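Local atomic coordinates of putative exported protein (Bordetella pertussis, PDB entry 2DVZ), a protein that binds glutamate in the periplasm as the solute receptor BugE, probably handing it to a tripartite tricarboxylate-type transport system. Residues 82-87 / 152-157; 109-114 / 240-245. All blocks are in the same frame, centred on the assembly; numbering follows the deposited sequence.

Interactions 1 and 2 meet on the alpha-carboxylate of the bound glutamate, each taking one of its two oxygens: S85 of interaction 1 holds OXT, while Y243 of interaction 2 reaches O. Their centres lie 13 Å apart, and the segments alternate along the chain, 82-87, 109-114, 152-157 and 240-245. The two also touch directly. A82 N lies 2.8 Å from G244 O, a probable hydrogen bond between neighbouring strands, and V84 CG2 packs 3.7 Å from V241 CB. M87 and T83 rest against the indole of W242. The helix start that binds one carboxylate oxygen is thus anchored on the strand that brings the tyrosine to the other.

Interaction 1. Residues 82-87 / 152-157; sequences ATVSTM and CGVLHL. With GLU (glutamic acid), chain G.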
loop_
_atom_site.group_PDB
_atom_site.type_symbol
_atom_site.label_atom_id
_atom_site.label_comp_id
_atom_site.label_asym_id
_atom_site.label_seq_id
_atom_site.Cartn_x
_atom_site.Cartn_y
_atom_site.Cartn_z
ATOM N N ALA A 82 9.103 0.820 -0.692
ATOM C CA ALA A 82 8.605 0.879 0.686
ATOM C C ALA A 82 7.100 0.913 0.632
ATOM O O ALA A 82 6.515 1.577 -0.241
ATOM C CB ALA A 82 9.127 2.108 1.432
ATOM N N THR A 83 6.480 0.187 1.565
ATOM C CA THR A 83 5.035 0.117 1.685
ATOM C C THR A 83 4.787 0.129 3.165
ATOM O O THR A 83 5.703 -0.163 3.945
ATOM C CB THR A 83 4.468 -1.199 1.128
ATOM O OG1 THR A 83 4.943 -2.280 1.928
ATOM C CG2 THR A 83 4.857 -1.421 -0.341
ATOM N N VAL A 84 3.559 0.459 3.573
ATOM C CA VAL A 84 3.232 0.449 4.989
ATOM C C VAL A 84 3.257 -0.983 5.559
ATOM O O VAL A 84 3.532 -1.174 6.741
ATOM C CB VAL A 84 1.905 1.245 5.322
ATOM C CG1 VAL A 84 1.613 1.179 6.811
ATOM C CG2 VAL A 84 2.031 2.714 4.917
ATOM N N SER A 85 2.962 -1.981 4.731
ATOM C CA SER A 85 3.051 -3.369 5.154
ATOM C C SER A 85 4.491 -3.677 5.574
ATOM O O SER A 85 4.739 -4.205 6.652
ATOM C CB SER A 85 2.608 -4.323 4.033
ATOM O OG SER A 85 1.200 -4.239 3.831
ATOM N N THR A 86 5.434 -3.299 4.724
ATOM C CA THR A 86 6.841 -3.695 4.925
ATOM C C THR A 86 7.587 -2.811 5.933
ATOM O O THR A 86 8.493 -3.277 6.614
ATOM C CB THR A 86 7.604 -3.831 3.578
ATOM O OG1 THR A 86 7.474 -2.618 2.824
ATOM C CG2 THR A 86 7.048 -5.009 2.752
HETATM N N MSE A 87 7.157 -1.565 6.063
HETATM C CA MSE A 87 7.838 -0.603 6.918
HETATM C C MSE A 87 7.325 -0.587 8.358
HETATM O O MSE A 87 8.050 -0.231 9.279
HETATM C CB MSE A 87 7.782 0.818 6.303
HETATM C CG MSE A 87 8.557 0.999 4.984
HETATM SE SE MSE A 87 10.501 0.727 5.219
HETATM C CE MSE A 87 10.625 -1.196 4.738
ATOM N N CYS A 152 0.367 -10.203 7.404
ATOM C CA CYS A 152 1.056 -9.228 8.241
ATOM C C CYS A 152 1.120 -7.845 7.577
ATOM O O CYS A 152 1.936 -6.986 7.953
ATOM C CB CYS A 152 2.450 -9.763 8.631
ATOM S SG CYS A 152 2.353 -11.101 9.892
ATOM N N GLY A 153 0.232 -7.642 6.606
ATOM C CA GLY A 153 0.199 -6.446 5.813
ATOM C C GLY A 153 -0.804 -5.441 6.322
ATOM O O GLY A 153 -1.659 -5.766 7.162
ATOM N N VAL A 154 -0.705 -4.212 5.782
ATOM C CA VAL A 154 -1.599 -3.130 6.163
ATOM C C VAL A 154 -3.090 -3.361 5.893
ATOM O O VAL A 154 -3.929 -2.797 6.578
ATOM C CB VAL A 154 -1.120 -1.737 5.593
ATOM C CG1 VAL A 154 -1.285 -1.670 4.136
ATOM C CG2 VAL A 154 -1.877 -0.609 6.270
ATOM N N LEU A 155 -3.433 -4.174 4.905
ATOM C CA LEU A 155 -4.832 -4.358 4.569
ATOM C C LEU A 155 -5.503 -5.377 5.495
ATOM O O LEU A 155 -6.681 -5.247 5.756
ATOM C CB LEU A 155 -4.997 -4.679 3.066
ATOM C CG LEU A 155 -4.375 -3.580 2.169
ATOM C CD1 LEU A 155 -4.268 -4.042 0.763
ATOM C CD2 LEU A 155 -5.170 -2.261 2.269
ATOM N N HIS A 156 -4.743 -6.361 6.005
ATOM C CA HIS A 156 -5.205 -7.231 7.091
ATOM C C HIS A 156 -5.414 -6.394 8.358
ATOM O O HIS A 156 -6.412 -6.516 9.037
ATOM C CB HIS A 156 -4.225 -8.420 7.357
ATOM C CG HIS A 156 -4.700 -9.367 8.443
ATOM N ND1 HIS A 156 -3.840 -10.143 9.199
ATOM C CD2 HIS A 156 -5.945 -9.628 8.919
ATOM C CE1 HIS A 156 -4.534 -10.847 10.077
ATOM N NE2 HIS A 156 -5.810 -10.563 9.929
ATOM N N LEU A 157 -4.467 -5.536 8.689
ATOM C CA LEU A 157 -4.655 -4.637 9.826
ATOM C C LEU A 157 -5.847 -3.675 9.612
ATOM O O LEU A 157 -6.623 -3.426 10.529
ATOM C CB LEU A 157 -3.348 -3.874 10.131
ATOM C CG LEU A 157 -3.418 -2.995 11.389
ATOM C CD1 LEU A 157 -3.685 -3.871 12.668
ATOM C CD2 LEU A 157 -2.160 -2.181 11.526
HETATM N N GLU G . -0.875 -4.002 1.057
HETATM C CA GLU G . 0.273 -3.375 0.376
HETATM C C GLU G . 0.634 -2.031 0.987
HETATM O O GLU G . 0.566 -0.954 0.386
HETATM C CB GLU G . 0.044 -3.317 -1.132
HETATM C CG GLU G . -0.523 -4.637 -1.684
HETATM C CD GLU G . -0.130 -4.928 -3.103
HETATM O OE1 GLU G . 0.619 -4.099 -3.663
HETATM O OE2 GLU G . -0.543 -6.004 -3.664
HETATM O OXT GLU G . 1.079 -2.019 2.146
#
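S85 stands between the backbone of V154 and the bound glutamate, and its hydroxyl serves both. OG donates to OXT of the ligand at 2.8 Å and accepts the N-H of V154, with V154 N 2.7 Å from S85 OG and an N-H...O angle of 163°. Serine suits the place because one small hydroxyl can give and receive at once. OG lies beside its own backbone N (chi1 -71°), which lets both S85 groups address the same oxygen: S85 N donates to OXT as well, at 3.2 Å. Two bonds from one residue therefore grip one oxygen of the alpha-carboxylate, and the start of helix 84-93 probably adds a favourable dipole.

Apolar groups close round these bonds. V154 CG1 lies 3.1 Å from OXT, while its other methyl, CG2, meets V84 CG1 at 4.0 Å; the two branches let one valine line the pocket and join the helices. L155 CD1 approaches the ligand's amino nitrogen to 3.4 Å. G153, the N-cap residue, has no side chain, and its CA comes to 3.1 Å from S85 OG. T83, N-cap of the other helix, shares a hydrogen bond between its OG1 and T86 OG1, tying together two side chains of the first turn.

T33, S149 and S178 also hydrogen-bond the glutamate. C152 forms a disulfide with C93 at the far end of helix 84-93, so a covalent link backs the meeting of helices 84-93 and 154-166, while strand 241-248 and helix 288-307 pack against V84.

Interaction 2. Residues 109-114 / 240-245; sequences VTNFAN and PVWYGL. With GLU (glutamic acid), chain G.
W242 meets N114 across the strands because its indole stands between its own backbone N and carbonyl carbon (chi1 41°), with N114 OD1 near the ring plane at its edge and the amide plane turned 69° from the ring. Y243, on the other face of the strand pair, has CG anti to its carbonyl carbon (chi1 -62°), which carries OH out to 2.6 Å from O of the bound glutamate, where it donates a weak hydrogen bond. A long, rigid tyrosine suits this task, since its hydroxyl must cross from the strand to the ligand.

The backbones run antiparallel with two classic beta bulges. V109 and T110 both face L245, giving V109 N to L245 O and L245 N to T110 O, the latter at 2.7 Å. F112 and A113 both face Y243, whose carbonyl O takes a weak bond from F112 N and a straighter one from A113 N at 3.2 Å; Y243 N returns a bond to A113 O. G244, with no side chain, lets its CA lie 3.1 Å from T110 O and 4.0 Å from N111 CA. F112 presents its ring to L245, with CZ 3.8 Å from L245 CB, and V109 lies alongside L245, all apolar groups suited to burial. A water links N114 OD1 with V241 O.

Helix 288-307 covers W242, F291 meeting its indole edge-to-face, while helix 32-48 lies against Y243 and L245. The pair belongs to the mixed sheet of a two-lobed periplasmic binding protein, strand 241-248 running between strands 78-82 and 106-121, and from it Y243 reaches into the glutamate site in the cleft.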
loop_
_atom_site.group_PDB
_atom_site.type_symbol
_atom_site.label_atom_id
_atom_site.label_comp_id
_atom_site.label_asym_id
_atom_site.label_seq_id
_atom_site.Cartn_x
_atom_site.Cartn_y
_atom_site.Cartn_z
ATOM N N VAL A 109 14.959 6.877 0.125
ATOM C CA VAL A 109 15.271 7.772 -0.957
ATOM C C VAL A 109 14.200 8.879 -1.028
ATOM O O VAL A 109 14.525 10.072 -0.949
ATOM C CB VAL A 109 15.392 6.995 -2.285
ATOM C CG1 VAL A 109 15.586 7.956 -3.438
ATOM C CG2 VAL A 109 16.568 5.962 -2.188
ATOM N N THR A 110 12.939 8.461 -1.170
ATOM C CA THR A 110 11.800 9.364 -1.342
ATOM C C THR A 110 10.460 8.621 -1.313
ATOM O O THR A 110 10.339 7.455 -1.745
ATOM C CB THR A 110 11.906 10.207 -2.647
ATOM O OG1 THR A 110 11.066 11.366 -2.549
ATOM C CG2 THR A 110 11.537 9.377 -3.876
ATOM N N ASN A 111 9.466 9.314 -0.772
ATOM C CA ASN A 111 8.081 8.932 -0.897
ATOM C C ASN A 111 7.593 9.366 -2.272
ATOM O O ASN A 111 7.560 10.555 -2.581
ATOM C CB ASN A 111 7.291 9.577 0.244
ATOM C CG ASN A 111 5.808 9.258 0.224
ATOM O OD1 ASN A 111 5.271 8.673 -0.721
ATOM N ND2 ASN A 111 5.135 9.638 1.292
ATOM N N PHE A 112 7.250 8.384 -3.110
ATOM C CA PHE A 112 6.613 8.633 -4.404
ATOM C C PHE A 112 5.243 9.275 -4.249
ATOM O O PHE A 112 4.937 10.326 -4.842
ATOM C CB PHE A 112 6.378 7.338 -5.161
ATOM C CG PHE A 112 7.628 6.685 -5.712
ATOM C CD1 PHE A 112 8.855 7.378 -5.773
ATOM C CD2 PHE A 112 7.559 5.374 -6.217
ATOM C CE1 PHE A 112 10.012 6.772 -6.320
ATOM C CE2 PHE A 112 8.721 4.758 -6.798
ATOM C CZ PHE A 112 9.935 5.449 -6.836
ATOM N N ALA A 113 4.378 8.631 -3.475
ATOM C CA ALA A 113 2.984 9.099 -3.424
ATOM C C ALA A 113 2.310 8.712 -2.143
ATOM O O ALA A 113 2.543 7.628 -1.556
ATOM C CB ALA A 113 2.189 8.572 -4.605
ATOM N N ASN A 114 1.443 9.609 -1.715
ATOM C CA ASN A 114 0.476 9.275 -0.723
ATOM C C ASN A 114 -0.752 8.655 -1.385
ATOM O O ASN A 114 -1.175 9.100 -2.435
ATOM C CB ASN A 114 0.166 10.517 0.083
ATOM C CG ASN A 114 1.328 10.927 0.942
ATOM O OD1 ASN A 114 1.686 10.241 1.906
ATOM N ND2 ASN A 114 1.911 12.065 0.630
ATOM N N PRO A 240 -4.584 7.043 5.277
ATOM C CA PRO A 240 -4.004 6.556 4.028
ATOM C C PRO A 240 -2.647 5.875 4.214
ATOM O O PRO A 240 -2.099 5.808 5.330
ATOM C CB PRO A 240 -3.855 7.820 3.201
ATOM C CG PRO A 240 -3.876 8.963 4.191
ATOM C CD PRO A 240 -4.508 8.505 5.437
ATOM N N VAL A 241 -2.126 5.376 3.103
ATOM C CA VAL A 241 -0.795 4.777 3.038
ATOM C C VAL A 241 0.097 5.606 2.074
ATOM O O VAL A 241 -0.225 6.776 1.751
ATOM C CB VAL A 241 -0.879 3.261 2.659
ATOM C CG1 VAL A 241 -1.674 2.511 3.693
ATOM C CG2 VAL A 241 -1.431 3.025 1.230
ATOM N N TRP A 242 1.206 5.012 1.639
ATOM C CA TRP A 242 2.153 5.649 0.732
ATOM C C TRP A 242 3.061 4.589 0.126
ATOM O O TRP A 242 3.113 3.446 0.614
ATOM C CB TRP A 242 2.989 6.796 1.376
ATOM C CG TRP A 242 3.529 6.587 2.821
ATOM C CD1 TRP A 242 3.259 7.378 3.883
ATOM C CD2 TRP A 242 4.417 5.547 3.307
ATOM N NE1 TRP A 242 3.913 6.923 4.997
ATOM C CE2 TRP A 242 4.650 5.812 4.675
ATOM C CE3 TRP A 242 5.049 4.434 2.712
ATOM C CZ2 TRP A 242 5.450 4.969 5.504
ATOM C CZ3 TRP A 242 5.856 3.571 3.543
ATOM C CH2 TRP A 242 6.044 3.866 4.926
ATOM N N TYR A 243 3.720 4.981 -0.961
ATOM C CA TYR A 243 4.689 4.163 -1.676
ATOM C C TYR A 243 5.959 4.968 -1.924
ATOM O O TYR A 243 5.890 6.097 -2.362
ATOM C CB TYR A 243 4.085 3.653 -3.010
ATOM C CG TYR A 243 2.893 2.793 -2.698
ATOM C CD1 TYR A 243 3.057 1.416 -2.442
ATOM C CD2 TYR A 243 1.607 3.362 -2.566
ATOM C CE1 TYR A 243 1.967 0.620 -2.086
ATOM C CE2 TYR A 243 0.502 2.567 -2.242
ATOM C CZ TYR A 243 0.686 1.207 -1.984
ATOM O OH TYR A 243 -0.396 0.428 -1.636
ATOM N N GLY A 244 7.116 4.378 -1.652
ATOM C CA GLY A 244 8.365 5.091 -1.849
ATOM C C GLY A 244 9.533 4.204 -2.229
ATOM O O GLY A 244 9.382 2.995 -2.422
ATOM N N LEU A 245 10.712 4.818 -2.313
ATOM C CA LEU A 245 11.872 4.153 -2.833
ATOM C C LEU A 245 12.902 3.987 -1.714
ATOM O O LEU A 245 13.152 4.902 -0.958
ATOM C CB LEU A 245 12.427 4.914 -4.044
ATOM C CG LEU A 245 13.497 4.195 -4.885
ATOM C CD1 LEU A 245 13.044 2.852 -5.563
ATOM C CD2 LEU A 245 13.997 5.143 -5.916
HETATM N N GLU G . -0.875 -4.002 1.057
HETATM C CA GLU G . 0.273 -3.375 0.376
HETATM C C GLU G . 0.634 -2.031 0.987
HETATM O O GLU G . 0.566 -0.954 0.386
HETATM C CB GLU G . 0.044 -3.317 -1.132
HETATM C CG GLU G . -0.523 -4.637 -1.684
HETATM C CD GLU G . -0.130 -4.928 -3.103
HETATM O OE1 GLU G . 0.619 -4.099 -3.663
HETATM O OE2 GLU G . -0.543 -6.004 -3.664
HETATM O OXT GLU G . 1.079 -2.019 2.146
HETATM O O HOH W 1 -0.313 8.884 3.360
#